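Long-range contact in bradyzoite surface antigen BSR4 (Toxoplasma gondii, PDB 2JKS), which is a zinc-binding, bradyzoite-stage surface antigen of the SAG1-related superfamily, whose precise role is not established but may involve host-cell attachment or immune recognition: residues L208-A220 against C228-K242. Sequence-based numbering, arbitrary orientation.
Sequences LQPTTYAEEYCVA and CSTTRFVEIFPKFLK. With ZN (zinc ion), chain I.
Tyr-217 and Phe-233 form the tight side of this contact. The CB of Tyr-217 sits over one face of the Phe-233 ring, 4.0 Å from its centroid, and the two ring planes meet obliquely at 47°. With its CG set between the backbone N and the carbonyl carbon, Tyr-217 runs alongside Thr-231, whose CB lies over one face of the Tyr-217 ring, toward the rim, while Ile-236 approaches from the opposite direction, CD1 3.7 Å from Tyr-217 CE2. Phe-271 of strand 269-277 meets the Phe-233 ring edge-to-face. Tyr-217 N pairs the strands through a 2.8 Å bond to Thr-231 O; just beyond them, Phe-233 N continues the pairing to Glu-215 O at 3.0 Å. The Cys-218 to Cys-228 disulfide ties strand 216-218 to the residues leading into strand 230-232. The polar rim of Glu-215, Glu-216, Thr-230 and Lys-242 is looser and hydrated. Lys-242 NZ bridges to Glu-215 OE2 at 2.9 Å, and a water joins the carboxylates of Glu-215 and Glu-216. Zinc is held lopsidedly, Glu-216 OE2 at 2.0 Å and OE1 at 2.7 Å. Thr-212 OG1 donates a 2.6 Å bond to Glu-216 OE1 from the anti side, 31° out of plane, which would help fix the carboxylate's rotation. Together these features make a disulfide-linked antiparallel beta hairpin in an SRS domain, with a zinc ion held by a carboxylate at its edge.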
# COMPACT_ATOMS: atom_id res chain seq x y z
N LEU A 208 6.55 -15.03 3.74
CA LEU A 208 5.67 -16.20 3.93
C LEU A 208 5.77 -16.78 5.32
O LEU A 208 6.88 -16.96 5.86
CB LEU A 208 5.99 -17.26 2.87
CG LEU A 208 5.60 -16.93 1.44
CD1 LEU A 208 6.40 -17.75 0.43
CD2 LEU A 208 4.11 -17.16 1.23
N GLN A 209 4.61 -17.09 5.88
CA GLN A 209 4.51 -17.67 7.19
C GLN A 209 3.63 -18.97 7.16
O GLN A 209 2.58 -18.99 6.53
CB GLN A 209 3.91 -16.61 8.13
CG GLN A 209 3.83 -17.06 9.55
CD GLN A 209 5.12 -16.80 10.33
OE1 GLN A 209 6.23 -16.73 9.77
NE2 GLN A 209 4.98 -16.68 11.64
N PRO A 210 4.10 -20.07 7.82
CA PRO A 210 5.40 -20.12 8.57
C PRO A 210 6.56 -20.15 7.60
O PRO A 210 6.38 -20.40 6.41
CB PRO A 210 5.34 -21.46 9.34
CG PRO A 210 4.35 -22.33 8.53
CD PRO A 210 3.36 -21.34 7.84
N THR A 211 7.76 -19.86 8.11
CA THR A 211 8.95 -19.85 7.26
C THR A 211 9.15 -21.23 6.59
O THR A 211 9.73 -21.37 5.51
CB THR A 211 10.17 -19.46 8.16
OG1 THR A 211 9.99 -18.10 8.63
CG2 THR A 211 11.42 -19.51 7.38
N THR A 212 8.64 -22.25 7.30
CA THR A 212 8.70 -23.68 6.94
C THR A 212 7.48 -24.18 6.12
O THR A 212 7.14 -25.36 6.13
CB THR A 212 8.89 -24.50 8.20
OG1 THR A 212 7.91 -24.08 9.20
CG2 THR A 212 10.29 -24.23 8.77
N TYR A 213 6.87 -23.25 5.36
CA TYR A 213 5.58 -23.52 4.71
C TYR A 213 5.67 -24.72 3.77
O TYR A 213 4.66 -25.38 3.55
CB TYR A 213 5.04 -22.30 3.98
CG TYR A 213 5.95 -21.85 2.88
CD1 TYR A 213 5.84 -22.38 1.62
CD2 TYR A 213 6.99 -20.92 3.15
CE1 TYR A 213 6.70 -22.01 0.63
CE2 TYR A 213 7.87 -20.54 2.17
CZ TYR A 213 7.72 -21.08 0.91
OH TYR A 213 8.57 -20.69 -0.10
N ALA A 214 6.86 -25.00 3.21
CA ALA A 214 7.02 -26.12 2.25
C ALA A 214 6.74 -27.47 2.89
O ALA A 214 6.46 -28.43 2.16
CB ALA A 214 8.43 -26.13 1.60
N GLU A 215 6.79 -27.53 4.23
CA GLU A 215 6.44 -28.75 4.99
C GLU A 215 5.39 -28.58 6.07
O GLU A 215 4.85 -29.57 6.52
CB GLU A 215 7.68 -29.37 5.66
CG GLU A 215 8.74 -29.73 4.71
CD GLU A 215 10.00 -30.25 5.39
OE1 GLU A 215 10.06 -30.41 6.64
OE2 GLU A 215 10.95 -30.50 4.65
N GLU A 216 5.19 -27.36 6.55
CA GLU A 216 4.38 -27.05 7.72
C GLU A 216 3.31 -25.98 7.52
O GLU A 216 3.44 -25.09 6.68
CB GLU A 216 5.26 -26.62 8.88
CG GLU A 216 6.08 -27.80 9.40
CD GLU A 216 7.18 -27.45 10.33
OE1 GLU A 216 7.47 -26.26 10.58
OE2 GLU A 216 7.78 -28.45 10.81
N TYR A 217 2.29 -26.01 8.40
CA TYR A 217 1.34 -24.91 8.46
C TYR A 217 1.18 -24.42 9.87
O TYR A 217 1.75 -25.02 10.80
CB TYR A 217 0.01 -25.34 7.81
CG TYR A 217 -0.66 -26.50 8.52
CD1 TYR A 217 -1.63 -26.29 9.50
CD2 TYR A 217 -0.30 -27.81 8.22
CE1 TYR A 217 -2.26 -27.35 10.15
CE2 TYR A 217 -0.90 -28.87 8.87
CZ TYR A 217 -1.89 -28.63 9.84
OH TYR A 217 -2.46 -29.71 10.49
N CYS A 218 0.43 -23.33 10.07
CA CYS A 218 0.04 -22.88 11.41
C CYS A 218 -1.28 -23.56 11.76
O CYS A 218 -2.25 -23.55 10.95
CB CYS A 218 -0.14 -21.36 11.49
SG CYS A 218 1.17 -20.33 10.77
N VAL A 219 -1.36 -24.19 12.93
CA VAL A 219 -2.68 -24.67 13.40
C VAL A 219 -3.77 -23.59 13.24
O VAL A 219 -3.56 -22.41 13.62
CB VAL A 219 -2.63 -25.21 14.84
CG1 VAL A 219 -3.99 -25.84 15.22
CG2 VAL A 219 -1.52 -26.23 14.91
N ALA A 220 -4.91 -23.98 12.67
CA ALA A 220 -5.89 -23.00 12.24
C ALA A 220 -6.64 -22.37 13.42
O ALA A 220 -7.17 -21.29 13.25
CB ALA A 220 -6.85 -23.60 11.20
N CYS A 228 1.36 -18.50 15.36
CA CYS A 228 1.54 -19.65 14.50
C CYS A 228 2.17 -20.85 15.23
O CYS A 228 3.36 -20.79 15.52
CB CYS A 228 2.45 -19.28 13.29
SG CYS A 228 2.70 -20.62 12.10
N SER A 229 1.41 -21.90 15.50
CA SER A 229 1.98 -23.16 16.01
C SER A 229 2.13 -24.07 14.86
O SER A 229 1.13 -24.47 14.30
CB SER A 229 1.06 -23.86 17.01
OG SER A 229 0.91 -23.07 18.14
N THR A 230 3.37 -24.44 14.52
CA THR A 230 3.62 -25.22 13.31
C THR A 230 3.23 -26.69 13.47
O THR A 230 3.36 -27.29 14.57
CB THR A 230 5.08 -25.10 12.79
OG1 THR A 230 5.98 -25.49 13.83
CG2 THR A 230 5.39 -23.64 12.35
N THR A 231 2.71 -27.25 12.39
CA THR A 231 2.36 -28.67 12.34
C THR A 231 2.61 -29.12 10.94
O THR A 231 2.51 -28.32 10.00
CB THR A 231 0.88 -28.92 12.76
OG1 THR A 231 0.74 -28.48 14.09
CG2 THR A 231 0.56 -30.37 12.76
N ARG A 232 3.00 -30.38 10.78
CA ARG A 232 3.35 -30.90 9.49
C ARG A 232 2.10 -31.13 8.58
O ARG A 232 1.06 -31.58 9.07
CB ARG A 232 4.26 -32.15 9.62
CG ARG A 232 5.61 -31.85 10.37
CD ARG A 232 6.41 -33.16 10.50
NE ARG A 232 6.91 -33.64 9.20
CZ ARG A 232 7.03 -34.93 8.86
NH1 ARG A 232 6.65 -35.89 9.69
NH2 ARG A 232 7.50 -35.25 7.65
N PHE A 233 2.21 -30.70 7.31
CA PHE A 233 1.16 -30.92 6.32
C PHE A 233 0.77 -32.39 6.16
O PHE A 233 -0.40 -32.67 5.96
CB PHE A 233 1.54 -30.38 4.95
CG PHE A 233 1.15 -28.94 4.74
CD1 PHE A 233 -0.20 -28.55 4.65
CD2 PHE A 233 2.14 -27.95 4.64
CE1 PHE A 233 -0.55 -27.20 4.46
CE2 PHE A 233 1.81 -26.60 4.44
CZ PHE A 233 0.47 -26.21 4.34
N VAL A 234 1.74 -33.32 6.21
CA VAL A 234 1.41 -34.78 6.15
C VAL A 234 0.36 -35.20 7.16
O VAL A 234 -0.31 -36.20 6.93
CB VAL A 234 2.60 -35.78 6.37
CG1 VAL A 234 3.47 -35.92 5.14
CG2 VAL A 234 3.38 -35.50 7.71
N GLU A 235 0.24 -34.49 8.28
CA GLU A 235 -0.71 -34.88 9.32
C GLU A 235 -2.17 -34.72 8.90
O GLU A 235 -3.06 -35.36 9.49
CB GLU A 235 -0.48 -34.13 10.65
CG GLU A 235 0.69 -34.64 11.49
CD GLU A 235 0.52 -36.12 11.85
OE1 GLU A 235 -0.50 -36.45 12.53
OE2 GLU A 235 1.38 -36.93 11.42
N ILE A 236 -2.41 -33.88 7.89
CA ILE A 236 -3.76 -33.63 7.35
C ILE A 236 -3.91 -34.12 5.90
O ILE A 236 -5.02 -34.44 5.47
CB ILE A 236 -4.22 -32.16 7.54
CG1 ILE A 236 -3.36 -31.15 6.74
CG2 ILE A 236 -4.29 -31.83 9.03
CD1 ILE A 236 -3.86 -29.75 6.81
N PHE A 237 -2.80 -34.17 5.17
CA PHE A 237 -2.74 -34.70 3.81
C PHE A 237 -1.72 -35.85 3.82
O PHE A 237 -0.53 -35.66 3.51
CB PHE A 237 -2.32 -33.63 2.76
CG PHE A 237 -3.08 -32.33 2.86
CD1 PHE A 237 -4.47 -32.31 3.13
CD2 PHE A 237 -2.42 -31.12 2.66
CE1 PHE A 237 -5.18 -31.11 3.21
CE2 PHE A 237 -3.12 -29.91 2.74
CZ PHE A 237 -4.49 -29.92 3.02
N PRO A 238 -2.19 -37.08 4.14
CA PRO A 238 -1.28 -38.23 4.23
C PRO A 238 -0.34 -38.43 3.03
O PRO A 238 0.78 -38.84 3.21
CB PRO A 238 -2.23 -39.44 4.38
CG PRO A 238 -3.49 -38.87 5.00
CD PRO A 238 -3.60 -37.46 4.40
N LYS A 239 -0.79 -38.08 1.83
CA LYS A 239 0.02 -38.20 0.59
C LYS A 239 0.96 -36.98 0.27
O LYS A 239 1.64 -36.94 -0.80
CB LYS A 239 -0.94 -38.44 -0.60
CG LYS A 239 -1.79 -39.72 -0.42
CD LYS A 239 -2.92 -39.81 -1.45
CE LYS A 239 -3.72 -41.11 -1.27
NZ LYS A 239 -5.03 -40.99 -1.98
N PHE A 240 0.97 -36.00 1.16
CA PHE A 240 1.74 -34.77 0.97
C PHE A 240 3.20 -35.03 0.56
O PHE A 240 3.85 -35.93 1.11
CB PHE A 240 1.75 -33.97 2.27
CG PHE A 240 2.50 -32.65 2.17
CD1 PHE A 240 1.89 -31.54 1.58
CD2 PHE A 240 3.80 -32.54 2.69
CE1 PHE A 240 2.58 -30.33 1.49
CE2 PHE A 240 4.50 -31.34 2.62
CZ PHE A 240 3.89 -30.22 2.03
N LEU A 241 3.69 -34.24 -0.38
CA LEU A 241 5.13 -34.17 -0.70
C LEU A 241 5.51 -32.70 -0.74
O LEU A 241 4.69 -31.86 -1.11
CB LEU A 241 5.40 -34.76 -2.09
CG LEU A 241 4.93 -36.18 -2.47
CD1 LEU A 241 5.34 -36.51 -3.89
CD2 LEU A 241 5.48 -37.22 -1.55
N LYS A 242 6.76 -32.39 -0.41
CA LYS A 242 7.32 -31.03 -0.52
C LYS A 242 7.12 -30.44 -1.90
O LYS A 242 6.97 -29.21 -2.03
CB LYS A 242 8.82 -31.01 -0.21
CG LYS A 242 9.19 -30.93 1.24
CD LYS A 242 10.71 -30.73 1.36
CE LYS A 242 11.04 -29.34 1.66
NZ LYS A 242 12.32 -29.34 2.43
ZN ZN I . 9.33 -27.81 11.84
O HOH W 1 4.57 -32.30 6.09
O HOH W 2 8.57 -30.80 8.93
O HOH W 3 6.90 -27.89 13.93
O HOH W 4 -1.35 -21.50 15.00